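Local structure of beta-galactosidase/beta-glucuronidase (Faecalibacterium prausnitzii L2-6, 6MVF) at residues 41-46 with 65-70; 53-58 with 138-143; 437-442 with 471-476; 442-445 with 449-452. The protein binds flavin mononucleotide and hydrolyses beta-glucuronides as a family 2 glycoside hydrolase of a human gut bacterium. All coordinates share one frame; numbering follows the deposited sequence.

Contact 1. Residues 41-46 with 65-70; sequences GERAAE and SYLRTT
Glu-42 and Thr-69 make the polar part of the contact. Carboxylate and hydroxyl approach from opposite directions, and Glu-42 OE2 lies 3.1 Å from Thr-69 OG1, close enough for a hydrogen bond, although the hydroxyl proton has another acceptor within reach. A water makes a second bridge, donating to Glu-42 OE1 and to Thr-70 O (3.0 Å from the water oxygen). A bend at chi2 (110°) turns the Glu-42 carboxylate to Thr-69. Lys-40 adds a long, weak ion pair to OE2.

The apolar part is Leu-67, whose two methyls divide the work. CD1 lies against the end of Glu-42, 3.5 Å from OE2, with CG a little farther off, while CD2 lies over one face of the Arg-43 guanidinium, offset toward the rim and 3.8 Å from NE. A branched leucine suits a place with two different neighbours, and the extended Arg-43 chain carries its flat group across to it. NH1 of that group donates to Trp-54 O, and NH2 forms a salt bridge with Asp-58.

With an alanine in place of Glu-42, Thr-69 OG1 and the bridging water would probably lose their carboxylate partner, and Leu-67 CD1 much of what Glu-42 lays against it. In this sugar-binding domain, then, two strand-connecting loops meet through a partly hydrated, polar seam, with one aliphatic side chain wedged between acid and base.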
loop_
_atom_site.group_PDB
_atom_site.type_symbol
_atom_site.label_atom_id
_atom_site.label_comp_id
_atom_site.label_asym_id
_atom_site.label_seq_id
_atom_site.Cartn_x
_atom_site.Cartn_y
_atom_site.Cartn_z
ATOM N N GLY A 41 -20.739 37.017 13.344
ATOM C CA GLY A 41 -19.448 37.682 13.264
ATOM C C GLY A 41 -18.393 37.297 14.281
ATOM O O GLY A 41 -17.410 38.030 14.427
ATOM N N GLU A 42 -18.535 36.169 14.976
ATOM C CA GLU A 42 -17.564 35.844 16.017
ATOM C C GLU A 42 -16.222 35.403 15.455
ATOM O O GLU A 42 -15.245 35.350 16.208
ATOM C CB GLU A 42 -18.102 34.746 16.928
ATOM C CG GLU A 42 -19.372 35.110 17.660
ATOM C CD GLU A 42 -20.577 34.335 17.150
ATOM O OE1 GLU A 42 -20.636 34.076 15.916
ATOM O OE2 GLU A 42 -21.456 33.985 17.986
ATOM N N ARG A 43 -16.154 35.052 14.172
ATOM C CA ARG A 43 -14.911 34.584 13.567
ATOM C C ARG A 43 -14.919 34.968 12.101
ATOM O O ARG A 43 -15.958 34.889 11.444
ATOM C CB ARG A 43 -14.715 33.061 13.693
ATOM C CG ARG A 43 -14.239 32.623 15.064
ATOM C CD ARG A 43 -14.035 31.130 15.199
ATOM N NE ARG A 43 -13.930 30.771 16.618
ATOM C CZ ARG A 43 -13.945 29.521 17.079
ATOM N NH1 ARG A 43 -14.056 28.503 16.225
ATOM N NH2 ARG A 43 -13.859 29.290 18.389
ATOM N N ALA A 44 -13.762 35.389 11.603
ATOM C CA ALA A 44 -13.643 35.653 10.180
ATOM C C ALA A 44 -13.876 34.360 9.404
ATOM O O ALA A 44 -13.620 33.263 9.899
ATOM C CB ALA A 44 -12.266 36.242 9.867
ATOM N N ALA A 45 -14.398 34.491 8.186
ATOM C CA ALA A 45 -14.582 33.326 7.331
ATOM C C ALA A 45 -13.275 32.562 7.175
ATOM O O ALA A 45 -12.183 33.132 7.245
ATOM C CB ALA A 45 -15.096 33.744 5.962
ATOM N N GLU A 46 -13.396 31.252 6.975
ATOM C CA GLU A 46 -12.244 30.367 6.877
ATOM C C GLU A 46 -12.601 29.179 5.991
ATOM O O GLU A 46 -13.754 28.741 5.943
ATOM C CB GLU A 46 -11.801 29.892 8.265
ATOM C CG GLU A 46 -10.676 28.879 8.239
ATOM C CD GLU A 46 -10.297 28.365 9.624
ATOM O OE1 GLU A 46 -11.116 28.496 10.567
ATOM O OE2 GLU A 46 -9.170 27.828 9.765
ATOM N N SER A 65 -15.078 28.978 28.511
ATOM C CA SER A 65 -16.315 28.771 27.775
ATOM C C SER A 65 -15.958 28.035 26.485
ATOM O O SER A 65 -14.832 27.551 26.327
ATOM C CB SER A 65 -16.998 30.125 27.539
ATOM O OG SER A 65 -18.223 29.984 26.837
ATOM N N TYR A 66 -16.923 27.938 25.562
ATOM C CA TYR A 66 -16.668 27.558 24.171
ATOM C C TYR A 66 -17.764 28.146 23.295
ATOM O O TYR A 66 -18.918 28.269 23.723
ATOM C CB TYR A 66 -16.588 26.032 23.966
ATOM C CG TYR A 66 -17.851 25.230 24.271
ATOM C CD1 TYR A 66 -18.152 24.822 25.569
ATOM C CD2 TYR A 66 -18.714 24.841 23.257
ATOM C CE1 TYR A 66 -19.285 24.070 25.849
ATOM C CE2 TYR A 66 -19.857 24.084 23.532
ATOM C CZ TYR A 66 -20.134 23.706 24.832
ATOM O OH TYR A 66 -21.259 22.958 25.097
ATOM N N LEU A 67 -17.399 28.501 22.059
ATOM C CA LEU A 67 -18.321 29.233 21.193
ATOM C C LEU A 67 -19.507 28.345 20.833
ATOM O O LEU A 67 -19.361 27.359 20.099
ATOM C CB LEU A 67 -17.602 29.727 19.939
ATOM C CG LEU A 67 -18.459 30.317 18.801
ATOM C CD1 LEU A 67 -19.237 31.558 19.237
ATOM C CD2 LEU A 67 -17.596 30.608 17.576
ATOM N N ARG A 68 -20.684 28.686 21.351
ATOM C CA ARG A 68 -21.935 28.075 20.917
ATOM C C ARG A 68 -22.688 29.099 20.079
ATOM O O ARG A 68 -22.874 30.241 20.516
ATOM C CB ARG A 68 -22.776 27.602 22.108
ATOM C CG ARG A 68 -21.978 26.742 23.102
ATOM C CD ARG A 68 -22.847 26.212 24.237
ATOM N NE ARG A 68 -23.967 25.464 23.676
ATOM C CZ ARG A 68 -24.818 24.729 24.380
ATOM N NH1 ARG A 68 -24.682 24.645 25.701
ATOM N NH2 ARG A 68 -25.799 24.080 23.756
ATOM N N THR A 69 -23.091 28.698 18.868
ATOM C CA THR A 69 -23.621 29.632 17.875
ATOM C C THR A 69 -23.996 28.918 16.584
ATOM O O THR A 69 -23.989 27.685 16.515
ATOM C CB THR A 69 -22.605 30.728 17.547
ATOM O OG1 THR A 69 -23.247 31.775 16.807
ATOM C CG2 THR A 69 -21.423 30.155 16.724
ATOM N N THR A 70 -24.274 29.680 15.539
ATOM C CA THR A 70 -24.549 29.119 14.227
ATOM C C THR A 70 -23.363 29.354 13.298
ATOM O O THR A 70 -22.941 30.499 13.095
ATOM C CB THR A 70 -25.827 29.713 13.650
ATOM O OG1 THR A 70 -26.886 29.528 14.608
ATOM C CG2 THR A 70 -26.166 29.021 12.314
HETATM O O HOH W 1 -22.065 33.111 14.165
#

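Contact 2. Residues 53-58 with 138-143; sequences TWNAVD and VSNEDT
The Trp-54 indole presents its edge to Asn-140: OD1 lies in the ring plane, 3.3 Å from CZ2, and the amide stands almost perpendicular to the ring (89°). CH2, farther round the rim, comes 3.5 Å from Val-138 O, obliquely, and also 4.1 Å from Val-138 CG1. The amides of Asn-55 and Asn-140 meet from opposite directions with planes 26° apart. Asn-55 OD1 and Asn-140 ND2 are 3.0 Å apart, but the angle is too poor for a hydrogen bond.

Trp-54 and Asn-55 occupy the middle of a type I beta turn from Thr-53 to Ala-56. An ST turn is superposed on it, Asn-55 N donating to Thr-53 OG1 at 3.0 Å. Trp-54 CG sits between the backbone N and the carbonyl carbon (chi1 62°), which sends the ring toward the end of strand 131-139, in the sugar-binding beta-sandwich domain of the family 2 enzymes.

The polar ends find partners in two other parts of the chain. In 65-70, Leu-67 O accepts from both Trp-54 NE1 and Asn-55 ND2, while Asn-140 OD1 accepts from Thr-69 N; elsewhere, Asn-55 OD1 takes the N-H of Gly-157. Asparagine suits both buried positions, since its amide offers donor and acceptor together. Asn-55 ND2 also reaches Asp-58 OD1 at 3.1 Å, in its own amide plane and on the syn lone pair of the carboxylate.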
loop_
_atom_site.group_PDB
_atom_site.type_symbol
_atom_site.label_atom_id
_atom_site.label_comp_id
_atom_site.label_asym_id
_atom_site.label_seq_id
_atom_site.Cartn_x
_atom_site.Cartn_y
_atom_site.Cartn_z
ATOM N N THR A 53 -14.988 20.669 13.497
ATOM C CA THR A 53 -15.745 21.381 14.508
ATOM C C THR A 53 -15.050 22.701 14.779
ATOM O O THR A 53 -13.820 22.767 14.792
ATOM C CB THR A 53 -15.869 20.601 15.817
ATOM O OG1 THR A 53 -16.484 21.449 16.799
ATOM C CG2 THR A 53 -14.493 20.123 16.311
ATOM N N TRP A 54 -15.833 23.753 15.001
ATOM C CA TRP A 54 -15.226 25.017 15.406
ATOM C C TRP A 54 -14.842 25.031 16.891
ATOM O O TRP A 54 -14.203 25.987 17.335
ATOM C CB TRP A 54 -16.158 26.196 15.048
ATOM C CG TRP A 54 -17.511 26.195 15.737
ATOM C CD1 TRP A 54 -17.785 26.554 17.043
ATOM C CD2 TRP A 54 -18.769 25.820 15.155
ATOM N NE1 TRP A 54 -19.135 26.407 17.304
ATOM C CE2 TRP A 54 -19.760 25.960 16.167
ATOM C CE3 TRP A 54 -19.155 25.370 13.883
ATOM C CZ2 TRP A 54 -21.111 25.679 15.937
ATOM C CZ3 TRP A 54 -20.495 25.093 13.653
ATOM C CH2 TRP A 54 -21.460 25.247 14.679
ATOM N N ASN A 55 -15.174 23.982 17.657
ATOM C CA ASN A 55 -14.822 23.901 19.072
ATOM C C ASN A 55 -13.609 23.011 19.331
ATOM O O ASN A 55 -13.378 22.618 20.479
ATOM C CB ASN A 55 -16.010 23.405 19.913
ATOM C CG ASN A 55 -17.222 24.329 19.840
ATOM O OD1 ASN A 55 -18.354 23.890 19.580
ATOM N ND2 ASN A 55 -16.987 25.616 20.055
ATOM N N ALA A 56 -12.825 22.696 18.294
ATOM C CA ALA A 56 -11.741 21.725 18.438
ATOM C C ALA A 56 -10.709 22.164 19.460
ATOM O O ALA A 56 -10.064 21.323 20.089
ATOM C CB ALA A 56 -11.057 21.495 17.097
ATOM N N VAL A 57 -10.511 23.465 19.627
ATOM C CA VAL A 57 -9.578 23.984 20.616
ATOM C C VAL A 57 -10.308 24.582 21.820
ATOM O O VAL A 57 -10.045 24.193 22.958
ATOM C CB VAL A 57 -8.600 24.996 19.982
ATOM C CG1 VAL A 57 -7.660 25.567 21.028
ATOM C CG2 VAL A 57 -7.826 24.304 18.876
ATOM N N ASP A 58 -11.251 25.508 21.596
ATOM C CA ASP A 58 -11.816 26.179 22.769
ATOM C C ASP A 58 -12.705 25.246 23.592
ATOM O O ASP A 58 -12.927 25.508 24.781
ATOM C CB ASP A 58 -12.554 27.473 22.371
ATOM C CG ASP A 58 -13.833 27.234 21.561
ATOM O OD1 ASP A 58 -14.116 26.079 21.166
ATOM O OD2 ASP A 58 -14.564 28.229 21.308
ATOM N N VAL A 138 -25.473 25.027 10.744
ATOM C CA VAL A 138 -25.320 24.170 11.912
ATOM C C VAL A 138 -25.296 25.042 13.161
ATOM O O VAL A 138 -24.580 26.043 13.208
ATOM C CB VAL A 138 -24.032 23.332 11.820
ATOM C CG1 VAL A 138 -23.883 22.429 13.044
ATOM C CG2 VAL A 138 -24.019 22.537 10.547
ATOM N N SER A 139 -26.052 24.655 14.174
ATOM C CA SER A 139 -26.085 25.381 15.433
ATOM C C SER A 139 -25.872 24.415 16.588
ATOM O O SER A 139 -26.573 23.401 16.684
ATOM C CB SER A 139 -27.410 26.112 15.616
ATOM O OG SER A 139 -27.472 26.668 16.925
ATOM N N ASN A 140 -24.925 24.737 17.475
ATOM C CA ASN A 140 -24.776 23.996 18.723
ATOM C C ASN A 140 -25.310 24.776 19.931
ATOM O O ASN A 140 -24.883 24.544 21.069
ATOM C CB ASN A 140 -23.321 23.572 18.925
ATOM C CG ASN A 140 -22.392 24.737 19.227
ATOM O OD1 ASN A 140 -22.652 25.875 18.851
ATOM N ND2 ASN A 140 -21.283 24.439 19.905
ATOM N N GLU A 141 -26.251 25.690 19.698
ATOM C CA GLU A 141 -26.931 26.409 20.767
ATOM C C GLU A 141 -28.049 25.557 21.358
ATOM O O GLU A 141 -28.628 24.700 20.676
ATOM C CB GLU A 141 -27.506 27.727 20.239
ATOM C CG GLU A 141 -26.463 28.833 20.070
ATOM C CD GLU A 141 -26.935 30.010 19.209
ATOM O OE1 GLU A 141 -27.361 29.807 18.030
ATOM O OE2 GLU A 141 -26.857 31.151 19.723
ATOM N N ASP A 142 -28.343 25.800 22.641
ATOM C CA ASP A 142 -29.479 25.174 23.324
ATOM C C ASP A 142 -30.807 25.546 22.652
ATOM O O ASP A 142 -30.926 26.588 22.003
ATOM C CB ASP A 142 -29.484 25.610 24.789
ATOM C CG ASP A 142 -30.277 24.677 25.689
ATOM O OD1 ASP A 142 -30.835 23.669 25.196
ATOM O OD2 ASP A 142 -30.324 24.954 26.909
ATOM N N THR A 143 -31.804 24.676 22.771
ATOM C CA THR A 143 -33.153 24.949 22.291
ATOM C C THR A 143 -34.140 24.314 23.254
ATOM O O THR A 143 -33.774 23.419 24.021
ATOM C CB THR A 143 -33.442 24.403 20.882
ATOM O OG1 THR A 143 -33.895 23.047 20.979
ATOM C CG2 THR A 143 -32.231 24.487 19.957
#

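Contact 3. Residues 437-442 with 471-476; sequences TPTSGP and DKFHAE
Near Thr-439, the backbone N of Glu-476 donates to Lys-472 O at 2.9 Å, a regular helical bond. The Glu-476 carboxylate makes a long salt bridge one helical turn back, with OE1 3.6 Å from Lys-472 NZ, and leaves OE2 4.5 Å from Thr-439 OG1, too far for a hydrogen bond. The direct touch is apolar. Thr-439 CG2 meets the edge of the Phe-473 ring, in its plane and 3.5 Å from CD2, with Thr-439 CB 4.0 Å from CE2, somewhat out of the plane. Phe-473 CG is anti to its backbone N (chi1 -179°), which brings the ring nearer the loop than its CB direction alone would. Threonine fits this boundary position because its methyl can turn to the phenyl edge while its hydroxyl lies on the side of Glu-476.

Replacing Phe-473 by an alanine would probably open a gap beside the Thr-439 methyl and take one edge-to-face partner from Tyr-452. Within the TIM-barrel domain, the contact joins the loop between strands 428-433 and 450-453 to helix 466-476; Phe-473 reaches strand 450-453 through Tyr-452 and lies nearly parallel to the ring of Trp-469 in its own helix.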
loop_
_atom_site.group_PDB
_atom_site.type_symbol
_atom_site.label_atom_id
_atom_site.label_comp_id
_atom_site.label_asym_id
_atom_site.label_seq_id
_atom_site.Cartn_x
_atom_site.Cartn_y
_atom_site.Cartn_z
ATOM N N THR A 437 -29.790 8.075 43.350
ATOM C CA THR A 437 -31.091 7.562 42.931
ATOM C C THR A 437 -31.666 6.649 44.008
ATOM O O THR A 437 -30.987 5.698 44.436
ATOM C CB THR A 437 -30.975 6.790 41.612
ATOM O OG1 THR A 437 -30.629 7.695 40.557
ATOM C CG2 THR A 437 -32.298 6.089 41.267
ATOM N N PRO A 438 -32.894 6.897 44.473
ATOM C CA PRO A 438 -33.493 6.017 45.491
ATOM C C PRO A 438 -33.471 4.563 45.033
ATOM O O PRO A 438 -33.808 4.253 43.891
ATOM C CB PRO A 438 -34.929 6.552 45.630
ATOM C CG PRO A 438 -34.925 7.923 45.028
ATOM C CD PRO A 438 -33.815 7.954 44.008
ATOM N N THR A 439 -33.055 3.660 45.930
ATOM C CA THR A 439 -32.929 2.246 45.563
ATOM C C THR A 439 -34.275 1.543 45.401
ATOM O O THR A 439 -34.295 0.370 45.015
ATOM C CB THR A 439 -32.062 1.490 46.588
ATOM O OG1 THR A 439 -32.506 1.770 47.923
ATOM C CG2 THR A 439 -30.583 1.880 46.436
ATOM N N SER A 440 -35.382 2.209 45.718
ATOM C CA SER A 440 -36.721 1.837 45.285
ATOM C C SER A 440 -37.310 2.993 44.491
ATOM O O SER A 440 -36.725 4.077 44.394
ATOM C CB SER A 440 -37.636 1.496 46.469
ATOM O OG SER A 440 -37.345 0.203 46.968
ATOM N N GLY A 441 -38.486 2.775 43.925
ATOM C CA GLY A 441 -39.136 3.839 43.211
ATOM C C GLY A 441 -39.341 3.513 41.752
ATOM O O GLY A 441 -38.942 2.454 41.247
ATOM N N PRO A 442 -39.984 4.438 41.040
ATOM C CA PRO A 442 -40.408 4.156 39.668
ATOM C C PRO A 442 -39.280 4.157 38.646
ATOM O O PRO A 442 -39.555 3.886 37.471
ATOM C CB PRO A 442 -41.399 5.287 39.392
ATOM C CG PRO A 442 -40.853 6.422 40.205
ATOM C CD PRO A 442 -40.368 5.795 41.474
ATOM N N ASP A 471 -23.111 -5.200 47.519
ATOM C CA ASP A 471 -23.687 -6.338 48.227
ATOM C C ASP A 471 -25.070 -6.012 48.796
ATOM O O ASP A 471 -25.984 -6.842 48.750
ATOM C CB ASP A 471 -22.749 -6.789 49.345
ATOM C CG ASP A 471 -21.451 -7.384 48.825
ATOM O OD1 ASP A 471 -21.418 -7.848 47.665
ATOM O OD2 ASP A 471 -20.460 -7.394 49.591
ATOM N N LYS A 472 -25.252 -4.798 49.311
ATOM C CA LYS A 472 -26.512 -4.460 49.968
ATOM C C LYS A 472 -27.643 -4.332 48.958
ATOM O O LYS A 472 -28.718 -4.914 49.137
ATOM C CB LYS A 472 -26.353 -3.167 50.776
ATOM C CG LYS A 472 -27.567 -2.804 51.618
ATOM C CD LYS A 472 -27.424 -1.409 52.210
ATOM C CE LYS A 472 -28.603 -1.057 53.080
ATOM N NZ LYS A 472 -28.527 -1.840 54.340
ATOM N N PHE A 473 -27.420 -3.570 47.887
ATOM C CA PHE A 473 -28.448 -3.430 46.861
ATOM C C PHE A 473 -28.793 -4.778 46.239
ATOM O O PHE A 473 -29.964 -5.061 45.955
ATOM C CB PHE A 473 -27.975 -2.435 45.800
ATOM C CG PHE A 473 -28.959 -2.207 44.708
ATOM C CD1 PHE A 473 -29.061 -3.106 43.640
ATOM C CD2 PHE A 473 -29.774 -1.085 44.727
ATOM C CE1 PHE A 473 -29.970 -2.898 42.626
ATOM C CE2 PHE A 473 -30.690 -0.861 43.711
ATOM C CZ PHE A 473 -30.788 -1.775 42.652
ATOM N N HIS A 474 -27.784 -5.621 46.017
ATOM C CA HIS A 474 -28.030 -6.945 45.458
ATOM C C HIS A 474 -28.904 -7.774 46.390
ATOM O O HIS A 474 -29.797 -8.496 45.938
ATOM C CB HIS A 474 -26.691 -7.645 45.179
ATOM C CG HIS A 474 -26.822 -8.999 44.530
ATOM N ND1 HIS A 474 -27.602 -9.227 43.413
ATOM C CD2 HIS A 474 -26.253 -10.193 44.837
ATOM C CE1 HIS A 474 -27.512 -10.499 43.065
ATOM N NE2 HIS A 474 -26.704 -11.110 43.915
ATOM N N ALA A 475 -28.669 -7.666 47.702
ATOM C CA ALA A 475 -29.435 -8.461 48.659
ATOM C C ALA A 475 -30.864 -7.960 48.766
ATOM O O ALA A 475 -31.796 -8.763 48.868
ATOM C CB ALA A 475 -28.755 -8.457 50.027
ATOM N N GLU A 476 -31.061 -6.642 48.700
ATOM C CA GLU A 476 -32.395 -6.056 48.770
ATOM C C GLU A 476 -33.163 -6.117 47.458
ATOM O O GLU A 476 -34.378 -5.880 47.461
ATOM C CB GLU A 476 -32.318 -4.594 49.197
ATOM C CG GLU A 476 -31.986 -4.401 50.661
ATOM C CD GLU A 476 -31.737 -2.944 50.994
ATOM O OE1 GLU A 476 -31.273 -2.665 52.126
ATOM O OE2 GLU A 476 -32.000 -2.084 50.114
#

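Contact 4. Residues 442-445 with 449-452; sequences PMHR and VESY
Glu-450, extended beyond CG, reaches from strand 450-453 to the loop 442-445 and is held there by both carboxylate oxygens. OE1 accepts from His-444 ND1 at 2.8 Å on its syn lone pair; the N-H points well at it (159°), and the oxygen lies almost in the imidazole plane. OE2 accepts from the backbone N of Arg-445, also at 2.8 Å and in a nearly straight line (179°), but this donor comes from above the carboxylate plane. With bonds at both oxygens, the carboxylate is fixed in rotation. His-433, on the adjoining barrel strand, gives OE1 a second donor through NE2.

His-444 is the other large contributor. Its CG lies beside the backbone N (chi1 -51°), which swings the ring across Glu-450 at about a right angle. The far side of the ring approaches Tyr-452, whose OH lies at the edge, 2.9 Å from CE1. Tyr-452 OH bonds to Thr-437 O, and His-444 NE2 bonds to Pro-438 O, so both side chains also hold the preceding part of the loop. The Arg-445 guanidinium turns elsewhere, to Asp-479.

Strand 450-453 belongs to the TIM barrel, and this buried pairing holds the loop just before it against the strand. As both imidazole nitrogens face acceptors, His-444 is probably protonated, which would make its bond to Glu-450 a charged one in the protein interior.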
loop_
_atom_site.group_PDB
_atom_site.type_symbol
_atom_site.label_atom_id
_atom_site.label_comp_id
_atom_site.label_asym_id
_atom_site.label_seq_id
_atom_site.Cartn_x
_atom_site.Cartn_y
_atom_site.Cartn_z
ATOM N N PRO A 442 -39.984 4.438 41.040
ATOM C CA PRO A 442 -40.408 4.156 39.668
ATOM C C PRO A 442 -39.280 4.157 38.646
ATOM O O PRO A 442 -39.555 3.886 37.471
ATOM C CB PRO A 442 -41.399 5.287 39.392
ATOM C CG PRO A 442 -40.853 6.422 40.205
ATOM C CD PRO A 442 -40.368 5.795 41.474
ATOM N N MET A 443 -38.031 4.459 39.027
ATOM C CA MET A 443 -36.945 4.385 38.050
ATOM C C MET A 443 -36.379 2.974 37.888
ATOM O O MET A 443 -35.635 2.727 36.929
ATOM C CB MET A 443 -35.816 5.358 38.412
ATOM C CG MET A 443 -36.197 6.843 38.288
ATOM S SD MET A 443 -37.111 7.255 36.778
ATOM C CE MET A 443 -35.796 7.169 35.549
ATOM N N HIS A 444 -36.723 2.037 38.760
ATOM C CA HIS A 444 -36.259 0.670 38.622
ATOM C C HIS A 444 -37.305 -0.212 37.942
ATOM O O HIS A 444 -38.489 0.126 37.854
ATOM C CB HIS A 444 -35.887 0.110 39.984
ATOM C CG HIS A 444 -34.954 0.996 40.741
ATOM N ND1 HIS A 444 -33.634 1.162 40.382
ATOM C CD2 HIS A 444 -35.153 1.783 41.828
ATOM C CE1 HIS A 444 -33.055 2.001 41.221
ATOM N NE2 HIS A 444 -33.955 2.392 42.108
ATOM N N ARG A 445 -36.837 -1.349 37.431
ATOM C CA ARG A 445 -37.672 -2.352 36.783
ATOM C C ARG A 445 -38.352 -1.837 35.515
ATOM O O ARG A 445 -39.274 -2.488 35.003
ATOM C CB ARG A 445 -38.709 -2.919 37.774
ATOM C CG ARG A 445 -38.040 -3.276 39.084
ATOM C CD ARG A 445 -38.856 -4.066 40.072
ATOM N NE ARG A 445 -37.929 -4.686 41.023
ATOM C CZ ARG A 445 -37.337 -4.025 42.019
ATOM N NH1 ARG A 445 -37.603 -2.738 42.188
ATOM N NH2 ARG A 445 -36.479 -4.635 42.836
ATOM N N VAL A 449 -32.103 -4.465 32.350
ATOM C CA VAL A 449 -30.976 -4.447 33.270
ATOM C C VAL A 449 -30.771 -2.991 33.676
ATOM O O VAL A 449 -31.422 -2.082 33.151
ATOM C CB VAL A 449 -29.691 -5.059 32.655
ATOM C CG1 VAL A 449 -29.906 -6.528 32.270
ATOM C CG2 VAL A 449 -29.222 -4.261 31.435
ATOM N N GLU A 450 -29.877 -2.775 34.644
ATOM C CA GLU A 450 -29.792 -1.490 35.332
ATOM C C GLU A 450 -28.379 -1.292 35.854
ATOM O O GLU A 450 -27.709 -2.250 36.250
ATOM C CB GLU A 450 -30.774 -1.382 36.514
ATOM C CG GLU A 450 -32.249 -1.403 36.137
ATOM C CD GLU A 450 -33.172 -1.052 37.309
ATOM O OE1 GLU A 450 -32.973 0.016 37.945
ATOM O OE2 GLU A 450 -34.101 -1.848 37.598
ATOM N N SER A 451 -27.944 -0.037 35.884
ATOM C CA SER A 451 -26.624 0.262 36.408
ATOM C C SER A 451 -26.635 1.582 37.171
ATOM O O SER A 451 -27.455 2.471 36.917
ATOM C CB SER A 451 -25.568 0.302 35.291
ATOM O OG SER A 451 -25.240 -1.004 34.838
ATOM N N TYR A 452 -25.687 1.705 38.089
ATOM C CA TYR A 452 -25.496 2.918 38.861
ATOM C C TYR A 452 -24.154 3.567 38.539
ATOM O O TYR A 452 -23.164 2.890 38.235
ATOM C CB TYR A 452 -25.576 2.631 40.359
ATOM C CG TYR A 452 -26.954 2.739 40.959
ATOM C CD1 TYR A 452 -27.830 1.676 40.919
ATOM C CD2 TYR A 452 -27.365 3.901 41.608
ATOM C CE1 TYR A 452 -29.088 1.760 41.505
ATOM C CE2 TYR A 452 -28.619 4.000 42.199
ATOM C CZ TYR A 452 -29.482 2.920 42.145
ATOM O OH TYR A 452 -30.742 2.994 42.719
#

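From the N terminus, contacts 1 and 2 cross: 41-46 comes first, then 53-58, 65-70 and 138-143. Contact 1 closes a short loop around strand 46-48, whereas contact 2 closes a long one of about eighty residues, and the two touch, their centres about 8 Å apart. Together they tie the segments between strands 34-37 and 70-78 to the end of strand 131-139 in the sugar-binding domain. Contacts 3 and 4 come later in the chain, in the TIM barrel, with centres at least 33 Å from those of the first pair. Contact 4 is a tight local closure within the span of contact 3; they share Pro-442 and link one loop to strand 450-453 and helix 466-476.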